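PDB 3VTH: hydrogenase maturation factor from Thermoanaerobacter tengcongensis, which probably catalyses the ATP-dependent transfer of the carbamoyl group of carbamoyl phosphate to the C-terminal cysteine of HypE during [NiFe]-hydrogenase maturation. Local coordinates for residues 622-627 with 671-676; 599-604 with 704-709; 697-702 with 711-716. All coordinates share one frame; numbering follows the deposited sequence. Where two conformers were deposited one is given.

Contact 1: residues 622-627 with 671-676. With AP2 (phosphomethylphosphonic acid adenosyl ester), chain H.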
loop_
_atom_site.group_PDB
_atom_site.type_symbol
_atom_site.label_atom_id
_atom_site.label_comp_id
_atom_site.label_asym_id
_atom_site.label_seq_id
_atom_site.Cartn_x
_atom_site.Cartn_y
_atom_site.Cartn_z
ATOM N N MET A 622 -18.645 3.525 0.014
ATOM C CA MET A 622 -18.064 4.019 1.258
ATOM C C MET A 622 -19.090 4.749 2.116
ATOM O O MET A 622 -19.131 4.571 3.327
ATOM C CB MET A 622 -16.866 4.940 0.954
ATOM C CG MET A 622 -15.696 4.178 0.308
ATOM S SD MET A 622 -14.404 5.288 -0.319
ATOM C CE MET A 622 -13.706 5.843 1.235
ATOM N N GLU A 623 -19.926 5.567 1.484
ATOM C CA GLU A 623 -20.927 6.312 2.244
ATOM C C GLU A 623 -21.992 5.380 2.819
ATOM O O GLU A 623 -22.411 5.545 3.961
ATOM C CB GLU A 623 -21.549 7.417 1.396
ATOM C CG GLU A 623 -20.534 8.521 1.023
ATOM C CD GLU A 623 -21.172 9.688 0.289
ATOM O OE1 GLU A 623 -22.427 9.762 0.236
ATOM O OE2 GLU A 623 -20.421 10.542 -0.224
ATOM N N LEU A 624 -22.389 4.387 2.029
ATOM C CA LEU A 624 -23.358 3.383 2.454
ATOM C C LEU A 624 -22.867 2.613 3.683
ATOM O O LEU A 624 -23.619 2.423 4.648
ATOM C CB LEU A 624 -23.684 2.442 1.281
ATOM C CG LEU A 624 -24.861 1.473 1.379
ATOM C CD1 LEU A 624 -26.180 2.208 1.656
ATOM C CD2 LEU A 624 -24.954 0.626 0.100
ATOM N N GLU A 625 -21.596 2.210 3.661
ATOM C CA GLU A 625 -20.975 1.549 4.809
ATOM C C GLU A 625 -20.905 2.460 6.037
ATOM O O GLU A 625 -21.206 2.025 7.153
ATOM C CB GLU A 625 -19.557 1.032 4.461
ATOM C CG GLU A 625 -18.915 0.213 5.620
ATOM C CD GLU A 625 -17.397 0.011 5.491
ATOM O OE1 GLU A 625 -16.796 0.470 4.500
ATOM O OE2 GLU A 625 -16.798 -0.601 6.406
ATOM N N SER A 626 -20.528 3.722 5.829
ATOM C CA SER A 626 -20.372 4.667 6.934
ATOM C C SER A 626 -21.663 4.951 7.697
ATOM O O SER A 626 -21.619 5.251 8.884
ATOM C CB SER A 626 -19.795 6.000 6.459
ATOM O OG SER A 626 -18.453 5.817 6.025
ATOM N N LEU A 627 -22.799 4.871 7.023
ATOM C CA LEU A 627 -24.056 5.246 7.683
ATOM C C LEU A 627 -24.784 4.071 8.343
ATOM O O LEU A 627 -25.841 4.250 8.960
ATOM C CB LEU A 627 -24.969 6.006 6.708
ATOM C CG LEU A 627 -25.354 5.305 5.406
ATOM C CD1 LEU A 627 -26.491 4.301 5.624
ATOM C CD2 LEU A 627 -25.770 6.350 4.350
ATOM N N ALA A 671 -27.573 -1.705 6.919
ATOM C CA ALA A 671 -27.190 -2.826 7.768
ATOM C C ALA A 671 -27.814 -4.132 7.253
ATOM O O ALA A 671 -27.130 -5.144 7.131
ATOM C CB ALA A 671 -27.573 -2.558 9.230
ATOM N N LYS A 672 -29.107 -4.087 6.937
ATOM C CA LYS A 672 -29.828 -5.256 6.410
ATOM C C LYS A 672 -29.226 -5.733 5.086
ATOM O O LYS A 672 -29.123 -6.944 4.823
ATOM C CB LYS A 672 -31.307 -4.916 6.210
ATOM C CG LYS A 672 -32.144 -4.786 7.504
ATOM C CD LYS A 672 -33.626 -4.497 7.186
ATOM C CE LYS A 672 -34.383 -5.744 6.738
ATOM N NZ LYS A 672 -35.832 -5.447 6.551
ATOM N N PHE A 673 -28.864 -4.786 4.233
ATOM C CA PHE A 673 -28.216 -5.123 2.968
ATOM C C PHE A 673 -26.842 -5.780 3.180
ATOM O O PHE A 673 -26.553 -6.809 2.551
ATOM C CB PHE A 673 -28.125 -3.894 2.044
ATOM C CG PHE A 673 -27.210 -4.081 0.874
ATOM C CD1 PHE A 673 -27.504 -5.016 -0.119
ATOM C CD2 PHE A 673 -26.043 -3.326 0.767
ATOM C CE1 PHE A 673 -26.628 -5.214 -1.206
ATOM C CE2 PHE A 673 -25.167 -3.505 -0.316
ATOM C CZ PHE A 673 -25.459 -4.449 -1.303
ATOM N N HIS A 674 -26.002 -5.198 4.045
ATOM C CA HIS A 674 -24.667 -5.771 4.330
ATOM C C HIS A 674 -24.824 -7.209 4.856
ATOM O O HIS A 674 -24.129 -8.126 4.415
ATOM C CB HIS A 674 -23.899 -4.929 5.353
ATOM C CG HIS A 674 -23.234 -3.709 4.785
ATOM N ND1 HIS A 674 -23.920 -2.547 4.502
ATOM C CD2 HIS A 674 -21.934 -3.463 4.481
ATOM C CE1 HIS A 674 -23.073 -1.640 4.042
ATOM N NE2 HIS A 674 -21.859 -2.168 4.024
ATOM N N ASN A 675 -25.760 -7.396 5.783
ATOM C CA ASN A 675 -26.003 -8.719 6.368
ATOM C C ASN A 675 -26.472 -9.758 5.356
ATOM O O ASN A 675 -26.133 -10.939 5.469
ATOM C CB ASN A 675 -27.021 -8.641 7.506
ATOM C CG ASN A 675 -26.492 -7.926 8.727
ATOM O OD1 ASN A 675 -25.274 -7.857 8.971
ATOM N ND2 ASN A 675 -27.416 -7.381 9.515
ATOM N N THR A 676 -27.270 -9.315 4.389
ATOM C CA THR A 676 -27.729 -10.158 3.295
ATOM C C THR A 676 -26.538 -10.704 2.466
ATOM O O THR A 676 -26.443 -11.912 2.195
ATOM C CB THR A 676 -28.699 -9.383 2.390
ATOM O OG1 THR A 676 -29.767 -8.856 3.191
ATOM C CG2 THR A 676 -29.288 -10.303 1.296
HETATM P PB AP2 H . -11.979 -3.243 -9.957
HETATM O O1B AP2 H . -13.390 -3.117 -9.439
HETATM O O2B AP2 H . -11.390 -4.620 -9.962
HETATM O O3B AP2 H . -11.773 -2.459 -11.229
HETATM C C3A AP2 H . -11.030 -2.316 -8.722
HETATM P PA AP2 H . -10.974 -3.064 -7.068
HETATM O O1A AP2 H . -9.925 -2.189 -6.397
HETATM O O2A AP2 H . -10.832 -4.566 -7.020
HETATM O "O5'" AP2 H . -12.433 -2.759 -6.436
HETATM C "C5'" AP2 H . -12.745 -1.408 -6.118
HETATM C "C4'" AP2 H . -14.242 -1.380 -5.917
HETATM O "O4'" AP2 H . -14.570 -2.000 -4.673
HETATM C "C3'" AP2 H . -14.791 0.029 -5.812
HETATM O "O3'" AP2 H . -14.927 0.621 -7.108
HETATM C "C2'" AP2 H . -16.108 -0.249 -5.117
HETATM O "O2'" AP2 H . -17.033 -0.659 -6.131
HETATM C "C1'" AP2 H . -15.775 -1.409 -4.169
HETATM N N9 AP2 H . -15.606 -0.827 -2.806
HETATM C C8 AP2 H . -14.659 0.050 -2.389
HETATM N N7 AP2 H . -14.843 0.409 -1.090
HETATM C C5 AP2 H . -15.932 -0.249 -0.647
HETATM C C6 AP2 H . -16.688 -0.329 0.628
HETATM N N6 AP2 H . -16.301 0.374 1.723
HETATM N N1 AP2 H . -17.787 -1.132 0.655
HETATM C C2 AP2 H . -18.184 -1.859 -0.412
HETATM N N3 AP2 H . -17.549 -1.821 -1.604
HETATM C C4 AP2 H . -16.439 -1.050 -1.776
#
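L624 and E625, successive residues of helix 619-626, meet F673 and H674 of helix 666-692 in the Kae1-like domain, which belongs to the actin-like ATPase clan; helix 619-626 borders the adenine end of a nucleotide site, with helix 666-692 behind it. The short axes stay 10.6 Å apart and run at 106° to one another, so the helices meet at a crossing, the side chains of 671-676 reaching to side chains and to backbone of 622-627.

The L624 side chain stands at about a right angle to that of F673. One branch does the touching: CD2 sits obliquely to the phenyl ring, 4.2 Å from F673 CD2 and equally near its CE2. Beyond the pair, F601 and V604 of helix 597-607 also pack against L624.

E625 and H674 likewise cross at about a right angle, the carboxylate and imidazole planes standing 41° apart. What meets the imidazole is the root of the glutamate: H674 CE1 comes to 3.9 Å from E625 CA, and H674 NE2 to 4.0 Å from E625 CB. With CG anti to its backbone nitrogen (chi1 -175°) and the chain extended, E625 carries its carboxylate away from the ring, leaving OE1 5.7 Å from H674 NE2. The imidazole is secured elsewhere, ND1 bonding to S670 O and NE2 to N706 ND2. That pairing is consistent with a neutral ring, which would not offer the glutamate a charge.

M622, one turn earlier, brings CG to 4.1 Å from AP2 N6 and also touches the other nucleotide analogue, APC. The carboxylate of E625 is held at both oxygens: OE2 accepts from R707 N, while OE1 takes the amino group of the adenine, AP2 N6 lying 2.8 Å from E625 OE1.

Contact 2: residues 599-604 with 704-709. With AP2 (phosphomethylphosphonic acid adenosyl ester), chain H.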
loop_
_atom_site.group_PDB
_atom_site.type_symbol
_atom_site.label_atom_id
_atom_site.label_comp_id
_atom_site.label_asym_id
_atom_site.label_seq_id
_atom_site.Cartn_x
_atom_site.Cartn_y
_atom_site.Cartn_z
ATOM N N ARG A 599 -21.184 -2.624 -8.223
ATOM C CA ARG A 599 -22.374 -2.062 -8.848
ATOM C C ARG A 599 -23.616 -2.346 -8.011
ATOM O O ARG A 599 -24.532 -1.519 -7.958
ATOM C CB ARG A 599 -22.573 -2.574 -10.295
ATOM C CG ARG A 599 -21.420 -2.262 -11.297
ATOM C CD ARG A 599 -21.164 -0.766 -11.590
ATOM N NE ARG A 599 -20.600 -0.082 -10.426
ATOM C CZ ARG A 599 -19.302 -0.047 -10.111
ATOM N NH1 ARG A 599 -18.392 -0.632 -10.889
ATOM N NH2 ARG A 599 -18.915 0.578 -9.007
ATOM N N PHE A 600 -23.658 -3.522 -7.379
ATOM C CA PHE A 600 -24.756 -3.852 -6.444
ATOM C C PHE A 600 -24.834 -2.777 -5.350
ATOM O O PHE A 600 -25.913 -2.196 -5.101
ATOM C CB PHE A 600 -24.563 -5.265 -5.851
ATOM C CG PHE A 600 -25.808 -5.891 -5.237
ATOM C CD1 PHE A 600 -27.040 -5.233 -5.204
ATOM C CD2 PHE A 600 -25.712 -7.154 -4.634
ATOM C CE1 PHE A 600 -28.176 -5.836 -4.618
ATOM C CE2 PHE A 600 -26.840 -7.758 -4.037
ATOM C CZ PHE A 600 -28.076 -7.090 -4.029
ATOM N N PHE A 601 -23.695 -2.485 -4.719
ATOM C CA PHE A 601 -23.625 -1.397 -3.737
ATOM C C PHE A 601 -24.091 -0.062 -4.319
ATOM O O PHE A 601 -24.878 0.639 -3.681
ATOM C CB PHE A 601 -22.209 -1.251 -3.151
ATOM C CG PHE A 601 -22.003 -2.039 -1.885
ATOM C CD1 PHE A 601 -21.843 -1.380 -0.663
ATOM C CD2 PHE A 601 -21.967 -3.437 -1.913
ATOM C CE1 PHE A 601 -21.644 -2.111 0.526
ATOM C CE2 PHE A 601 -21.767 -4.175 -0.731
ATOM C CZ PHE A 601 -21.619 -3.507 0.491
ATOM N N ASP A 602 -23.633 0.277 -5.529
ATOM C CA ASP A 602 -24.043 1.555 -6.154
ATOM C C ASP A 602 -25.554 1.608 -6.410
ATOM O O ASP A 602 -26.186 2.650 -6.210
ATOM C CB ASP A 602 -23.293 1.815 -7.462
ATOM C CG ASP A 602 -21.832 2.210 -7.238
ATOM O OD1 ASP A 602 -21.439 2.492 -6.081
ATOM O OD2 ASP A 602 -21.077 2.216 -8.235
ATOM N N ALA A 603 -26.125 0.484 -6.851
ATOM C CA ALA A 603 -27.580 0.391 -7.071
ATOM C C ALA A 603 -28.380 0.662 -5.783
ATOM O O ALA A 603 -29.385 1.398 -5.786
ATOM C CB ALA A 603 -27.949 -0.983 -7.664
ATOM N N VAL A 604 -27.954 0.046 -4.683
ATOM C CA VAL A 604 -28.575 0.287 -3.370
ATOM C C VAL A 604 -28.454 1.747 -2.954
ATOM O O VAL A 604 -29.447 2.360 -2.538
ATOM C CB VAL A 604 -27.960 -0.609 -2.260
ATOM C CG1 VAL A 604 -28.525 -0.236 -0.871
ATOM C CG2 VAL A 604 -28.201 -2.087 -2.582
ATOM N N PHE A 704 -13.885 -6.004 -0.354
ATOM C CA PHE A 704 -13.451 -6.354 1.005
ATOM C C PHE A 704 -12.648 -5.279 1.750
ATOM O O PHE A 704 -12.242 -5.474 2.898
ATOM C CB PHE A 704 -12.823 -7.743 1.043
ATOM C CG PHE A 704 -13.828 -8.829 0.897
ATOM C CD1 PHE A 704 -14.756 -9.067 1.921
ATOM C CD2 PHE A 704 -13.907 -9.580 -0.268
ATOM C CE1 PHE A 704 -15.724 -10.080 1.798
ATOM C CE2 PHE A 704 -14.878 -10.584 -0.408
ATOM C CZ PHE A 704 -15.792 -10.832 0.615
ATOM N N GLN A 705 -12.495 -4.120 1.121
ATOM C CA GLN A 705 -12.159 -2.897 1.851
ATOM C C GLN A 705 -13.279 -2.472 2.816
ATOM O O GLN A 705 -13.048 -1.685 3.737
ATOM C CB GLN A 705 -11.874 -1.760 0.878
ATOM C CG GLN A 705 -10.599 -1.971 0.044
ATOM C CD GLN A 705 -10.503 -0.974 -1.078
ATOM O OE1 GLN A 705 -11.328 -0.979 -2.004
ATOM N NE2 GLN A 705 -9.502 -0.113 -1.015
ATOM N N ASN A 706 -14.480 -2.997 2.601
ATOM C CA ASN A 706 -15.597 -2.784 3.524
ATOM C C ASN A 706 -15.296 -3.557 4.813
ATOM O O ASN A 706 -15.220 -4.803 4.798
ATOM C CB ASN A 706 -16.888 -3.283 2.859
ATOM C CG ASN A 706 -18.132 -2.965 3.656
ATOM O OD1 ASN A 706 -18.256 -3.348 4.813
ATOM N ND2 ASN A 706 -19.061 -2.252 3.034
ATOM N N ARG A 707 -15.092 -2.825 5.911
ATOM C CA ARG A 707 -14.677 -3.426 7.183
ATOM C C ARG A 707 -15.707 -4.442 7.719
ATOM O O ARG A 707 -15.348 -5.497 8.239
ATOM C CB ARG A 707 -14.426 -2.337 8.245
ATOM C CG ARG A 707 -13.294 -1.365 7.903
ATOM C CD ARG A 707 -13.187 -0.229 8.938
ATOM N NE ARG A 707 -13.000 -0.780 10.282
ATOM C CZ ARG A 707 -11.812 -0.985 10.862
ATOM N NH1 ARG A 707 -10.683 -0.670 10.233
ATOM N NH2 ARG A 707 -11.760 -1.516 12.079
ATOM N N TYR A 708 -16.980 -4.098 7.577
ATOM C CA TYR A 708 -18.076 -4.904 8.067
ATOM C C TYR A 708 -18.201 -6.220 7.290
ATOM O O TYR A 708 -18.217 -7.295 7.900
ATOM C CB TYR A 708 -19.370 -4.099 8.002
ATOM C CG TYR A 708 -20.533 -4.747 8.715
ATOM C CD1 TYR A 708 -20.684 -4.627 10.105
ATOM C CD2 TYR A 708 -21.490 -5.464 8.001
ATOM C CE1 TYR A 708 -21.764 -5.222 10.769
ATOM C CE2 TYR A 708 -22.573 -6.056 8.646
ATOM C CZ TYR A 708 -22.695 -5.937 10.033
ATOM O OH TYR A 708 -23.779 -6.521 10.648
ATOM N N LEU A 709 -18.270 -6.139 5.958
ATOM C CA LEU A 709 -18.288 -7.346 5.117
ATOM C C LEU A 709 -17.147 -8.300 5.441
ATOM O O LEU A 709 -17.354 -9.501 5.602
ATOM C CB LEU A 709 -18.198 -7.001 3.621
ATOM C CG LEU A 709 -19.367 -6.356 2.882
ATOM C CD1 LEU A 709 -19.079 -6.362 1.385
ATOM C CD2 LEU A 709 -20.703 -7.056 3.175
HETATM P PB AP2 H . -11.979 -3.243 -9.957
HETATM O O1B AP2 H . -13.390 -3.117 -9.439
HETATM O O2B AP2 H . -11.390 -4.620 -9.962
HETATM O O3B AP2 H . -11.773 -2.459 -11.229
HETATM C C3A AP2 H . -11.030 -2.316 -8.722
HETATM P PA AP2 H . -10.974 -3.064 -7.068
HETATM O O1A AP2 H . -9.925 -2.189 -6.397
HETATM O O2A AP2 H . -10.832 -4.566 -7.020
HETATM O "O5'" AP2 H . -12.433 -2.759 -6.436
HETATM C "C5'" AP2 H . -12.745 -1.408 -6.118
HETATM C "C4'" AP2 H . -14.242 -1.380 -5.917
HETATM O "O4'" AP2 H . -14.570 -2.000 -4.673
HETATM C "C3'" AP2 H . -14.791 0.029 -5.812
HETATM O "O3'" AP2 H . -14.927 0.621 -7.108
HETATM C "C2'" AP2 H . -16.108 -0.249 -5.117
HETATM O "O2'" AP2 H . -17.033 -0.659 -6.131
HETATM C "C1'" AP2 H . -15.775 -1.409 -4.169
HETATM N N9 AP2 H . -15.606 -0.827 -2.806
HETATM C C8 AP2 H . -14.659 0.050 -2.389
HETATM N N7 AP2 H . -14.843 0.409 -1.090
HETATM C C5 AP2 H . -15.932 -0.249 -0.647
HETATM C C6 AP2 H . -16.688 -0.329 0.628
HETATM N N6 AP2 H . -16.301 0.374 1.723
HETATM N N1 AP2 H . -17.787 -1.132 0.655
HETATM C C2 AP2 H . -18.184 -1.859 -0.412
HETATM N N3 AP2 H . -17.549 -1.821 -1.604
HETATM C C4 AP2 H . -16.439 -1.050 -1.776
#
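N706 reaches across to F601 of helix 597-607, and its short side chain serves protein and nucleotide at almost every atom. CB is already close to the base, 3.2 Å from AP2 N1. The chain then continues with CG anti to the backbone nitrogen (chi1 -173°), which brings the amide up to the Watson-Crick edge of the adenine. At the tip the two amide atoms part company. ND2 donates to AP2 N1, with 2.9 Å from N706 ND2 to that nitrogen. The same ND2 lies 3.6 Å from F601 CE1, obliquely to a ring whose plane is turned 67° from the amide.

OD1 does a different job: N706 is the N-cap of helix 707-719, accepting from above the amide plane a nearly straight bond (173°) from L709 N at 3.0 Å to N706 OD1. In this actin-like ATPase domain, then, one asparagine both starts the helix and reads the adenine, and the cap and the bond to N1 together fix which way round its amide sits.

The adenine turns its C2 corner onto one face of F601, AP2 C2 standing 3.6 Å above the ring plane and offset toward the rim; the two rings are steeply inclined, not stacked. L709 comes at the far end of the phenyl ring from the opposite direction, its CD1 3.9 Å from F601 CZ. F673 and H674 pack against F601 edge-to-face.

Contact 3: residues 697-702 with 711-716. With AP2 (phosphomethylphosphonic acid adenosyl ester), chain H.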
loop_
_atom_site.group_PDB
_atom_site.type_symbol
_atom_site.label_atom_id
_atom_site.label_comp_id
_atom_site.label_asym_id
_atom_site.label_seq_id
_atom_site.Cartn_x
_atom_site.Cartn_y
_atom_site.Cartn_z
ATOM N N VAL A 697 -11.119 -20.813 2.767
ATOM C CA VAL A 697 -11.835 -19.753 2.077
ATOM C C VAL A 697 -10.951 -18.516 2.025
ATOM O O VAL A 697 -10.423 -18.082 3.060
ATOM C CB VAL A 697 -13.126 -19.371 2.809
ATOM C CG1 VAL A 697 -13.844 -18.216 2.068
ATOM C CG2 VAL A 697 -14.051 -20.581 2.947
ATOM N N VAL A 698 -10.798 -17.960 0.823
ATOM C CA VAL A 698 -10.035 -16.740 0.601
ATOM C C VAL A 698 -10.996 -15.610 0.201
ATOM O O VAL A 698 -11.818 -15.774 -0.709
ATOM C CB VAL A 698 -8.973 -16.940 -0.521
ATOM C CG1 VAL A 698 -8.314 -15.616 -0.890
ATOM C CG2 VAL A 698 -7.922 -17.962 -0.099
ATOM N N LEU A 699 -10.872 -14.463 0.867
ATOM C CA LEU A 699 -11.683 -13.299 0.545
ATOM C C LEU A 699 -10.786 -12.234 -0.038
ATOM O O LEU A 699 -9.810 -11.833 0.596
ATOM C CB LEU A 699 -12.385 -12.742 1.803
ATOM C CG LEU A 699 -13.060 -13.751 2.744
ATOM C CD1 LEU A 699 -13.481 -13.060 4.068
ATOM C CD2 LEU A 699 -14.261 -14.406 2.083
ATOM N N SER A 700 -11.089 -11.787 -1.252
ATOM C CA SER A 700 -10.295 -10.708 -1.870
ATOM C C SER A 700 -11.137 -9.907 -2.869
ATOM O O SER A 700 -12.310 -10.210 -3.079
ATOM C CB SER A 700 -9.025 -11.278 -2.524
ATOM O OG SER A 700 -8.111 -10.232 -2.837
ATOM N N GLY A 701 -10.535 -8.893 -3.484
ATOM C CA GLY A 701 -11.275 -7.975 -4.336
ATOM C C GLY A 701 -11.587 -6.748 -3.509
ATOM O O GLY A 701 -11.720 -6.828 -2.284
ATOM N N GLY A 702 -11.732 -5.624 -4.185
ATOM C CA GLY A 702 -11.889 -4.315 -3.543
ATOM C C GLY A 702 -13.123 -4.139 -2.664
ATOM O O GLY A 702 -13.114 -3.285 -1.791
ATOM N N ARG A 711 -15.077 -8.434 8.233
ATOM C CA ARG A 711 -15.080 -8.948 9.600
ATOM C C ARG A 711 -16.227 -9.939 9.840
ATOM O O ARG A 711 -16.031 -11.002 10.408
ATOM C CB ARG A 711 -15.133 -7.802 10.623
ATOM C CG ARG A 711 -15.276 -8.278 12.073
ATOM C CD ARG A 711 -15.388 -7.132 13.063
ATOM N NE ARG A 711 -16.653 -6.408 12.949
ATOM C CZ ARG A 711 -17.802 -6.827 13.468
ATOM N NH1 ARG A 711 -17.855 -7.974 14.133
ATOM N NH2 ARG A 711 -18.898 -6.099 13.323
ATOM N N ARG A 712 -17.424 -9.584 9.401
ATOM C CA ARG A 712 -18.591 -10.411 9.639
ATOM C C ARG A 712 -18.495 -11.745 8.913
ATOM O O ARG A 712 -18.865 -12.774 9.460
ATOM C CB ARG A 712 -19.838 -9.646 9.217
ATOM C CG ARG A 712 -20.323 -8.714 10.281
ATOM C CD ARG A 712 -21.394 -9.478 11.001
ATOM N NE ARG A 712 -21.825 -8.880 12.236
ATOM C CZ ARG A 712 -23.027 -9.072 12.762
ATOM N NH1 ARG A 712 -23.935 -9.816 12.129
ATOM N NH2 ARG A 712 -23.321 -8.487 13.909
ATOM N N LEU A 713 -17.977 -11.719 7.688
ATOM C CA LEU A 713 -17.831 -12.938 6.906
ATOM C C LEU A 713 -16.737 -13.816 7.488
ATOM O O LEU A 713 -16.934 -15.013 7.631
ATOM C CB LEU A 713 -17.572 -12.614 5.428
ATOM C CG LEU A 713 -17.896 -13.635 4.340
ATOM C CD1 LEU A 713 -19.210 -14.395 4.548
ATOM C CD2 LEU A 713 -17.899 -12.895 2.990
ATOM N N ILE A 714 -15.606 -13.221 7.863
ATOM C CA ILE A 714 -14.547 -13.977 8.524
ATOM C C ILE A 714 -15.073 -14.621 9.817
ATOM O O ILE A 714 -14.820 -15.794 10.078
ATOM C CB ILE A 714 -13.297 -13.117 8.843
ATOM C CG1 ILE A 714 -12.523 -12.754 7.574
ATOM C CG2 ILE A 714 -12.363 -13.848 9.838
ATOM C CD1 ILE A 714 -11.350 -11.769 7.825
ATOM N N GLU A 715 -15.806 -13.856 10.621
ATOM C CA GLU A 715 -16.350 -14.385 11.874
ATOM C C GLU A 715 -17.334 -15.527 11.628
ATOM O O GLU A 715 -17.180 -16.610 12.204
ATOM C CB GLU A 715 -17.011 -13.285 12.697
ATOM C CG GLU A 715 -16.018 -12.268 13.308
ATOM C CD GLU A 715 -16.721 -11.090 13.979
ATOM O OE1 GLU A 715 -17.968 -11.077 14.034
ATOM O OE2 GLU A 715 -16.032 -10.183 14.469
ATOM N N LYS A 716 -18.323 -15.286 10.763
ATOM C CA LYS A 716 -19.375 -16.266 10.497
ATOM C C LYS A 716 -18.816 -17.587 9.940
ATOM O O LYS A 716 -19.206 -18.669 10.380
ATOM C CB LYS A 716 -20.434 -15.695 9.552
ATOM C CG LYS A 716 -21.721 -16.492 9.592
ATOM C CD LYS A 716 -22.811 -15.928 8.702
ATOM C CE LYS A 716 -24.145 -16.499 9.162
ATOM N NZ LYS A 716 -25.200 -16.353 8.133
HETATM P PB AP2 H . -11.979 -3.243 -9.957
HETATM O O1B AP2 H . -13.390 -3.117 -9.439
HETATM O O2B AP2 H . -11.390 -4.620 -9.962
HETATM O O3B AP2 H . -11.773 -2.459 -11.229
HETATM C C3A AP2 H . -11.030 -2.316 -8.722
HETATM P PA AP2 H . -10.974 -3.064 -7.068
HETATM O O1A AP2 H . -9.925 -2.189 -6.397
HETATM O O2A AP2 H . -10.832 -4.566 -7.020
HETATM O "O5'" AP2 H . -12.433 -2.759 -6.436
HETATM C "C5'" AP2 H . -12.745 -1.408 -6.118
HETATM C "C4'" AP2 H . -14.242 -1.380 -5.917
HETATM O "O4'" AP2 H . -14.570 -2.000 -4.673
HETATM C "C3'" AP2 H . -14.791 0.029 -5.812
HETATM O "O3'" AP2 H . -14.927 0.621 -7.108
HETATM C "C2'" AP2 H . -16.108 -0.249 -5.117
HETATM O "O2'" AP2 H . -17.033 -0.659 -6.131
HETATM C "C1'" AP2 H . -15.775 -1.409 -4.169
HETATM N N9 AP2 H . -15.606 -0.827 -2.806
HETATM C C8 AP2 H . -14.659 0.050 -2.389
HETATM N N7 AP2 H . -14.843 0.409 -1.090
HETATM C C5 AP2 H . -15.932 -0.249 -0.647
HETATM C C6 AP2 H . -16.688 -0.329 0.628
HETATM N N6 AP2 H . -16.301 0.374 1.723
HETATM N N1 AP2 H . -17.787 -1.132 0.655
HETATM C C2 AP2 H . -18.184 -1.859 -0.412
HETATM N N3 AP2 H . -17.549 -1.821 -1.604
HETATM C C4 AP2 H . -16.439 -1.050 -1.776
#
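E715 N donates to R711 O over 2.9 Å, an ordinary helical bond whose turn presents L713 and I714 to L699 on the neighbouring strand. A chi1 of -45° sets L699 CG opposite the carbonyl carbon, and its two methyls part between the two neighbours. CD1 packs against I714 CG1 at 3.6 Å, the tighter meeting. CD2 meets L713 CD2 at 4.0 Å, and both pairs of side chains cross at a slant. This is the strand-to-helix half of a beta-alpha-beta crossover, strand 696-700, helix 707-719 and strand 723-726, in which the two strands run parallel. I504 of strand 501-507 also touches L699, and V678 and T681 of helix 666-692 lie against L713.

Past the strand the chain turns through G701 and G702 to the nucleotide. G702 N donates to an oxygen of the alpha-phosphonate, AP2 O2A, at 3.2 Å and with a bend to 140° at the hydrogen. Having no side chain, G702 lets the ester oxygen between ribose and phosphonate come in close: its CA is 3.3 Å from AP2 O5'.

How the contacts relate
All three contacts lie in the Kae1-like domain and touch the same AP2 nucleotide. Contacts 1 and 2 are close neighbours, their centres about 7 Å apart, while contact 3 sits about 15 Å from contact 1 and 13 Å from contact 2. Along the chain, contact 1 is nested inside the loop that contact 2 closes; contact 3 follows contact 1 and interleaves with contact 2, sharing helix 707-719. Contacts 1 and 2 are bonded directly, N675 to Y708, while F704 bridges contacts 2 and 3 by packing on L699 and L713. The nucleotide is thus gripped from adenine to phosphate by elements brought together from distant parts of the sequence.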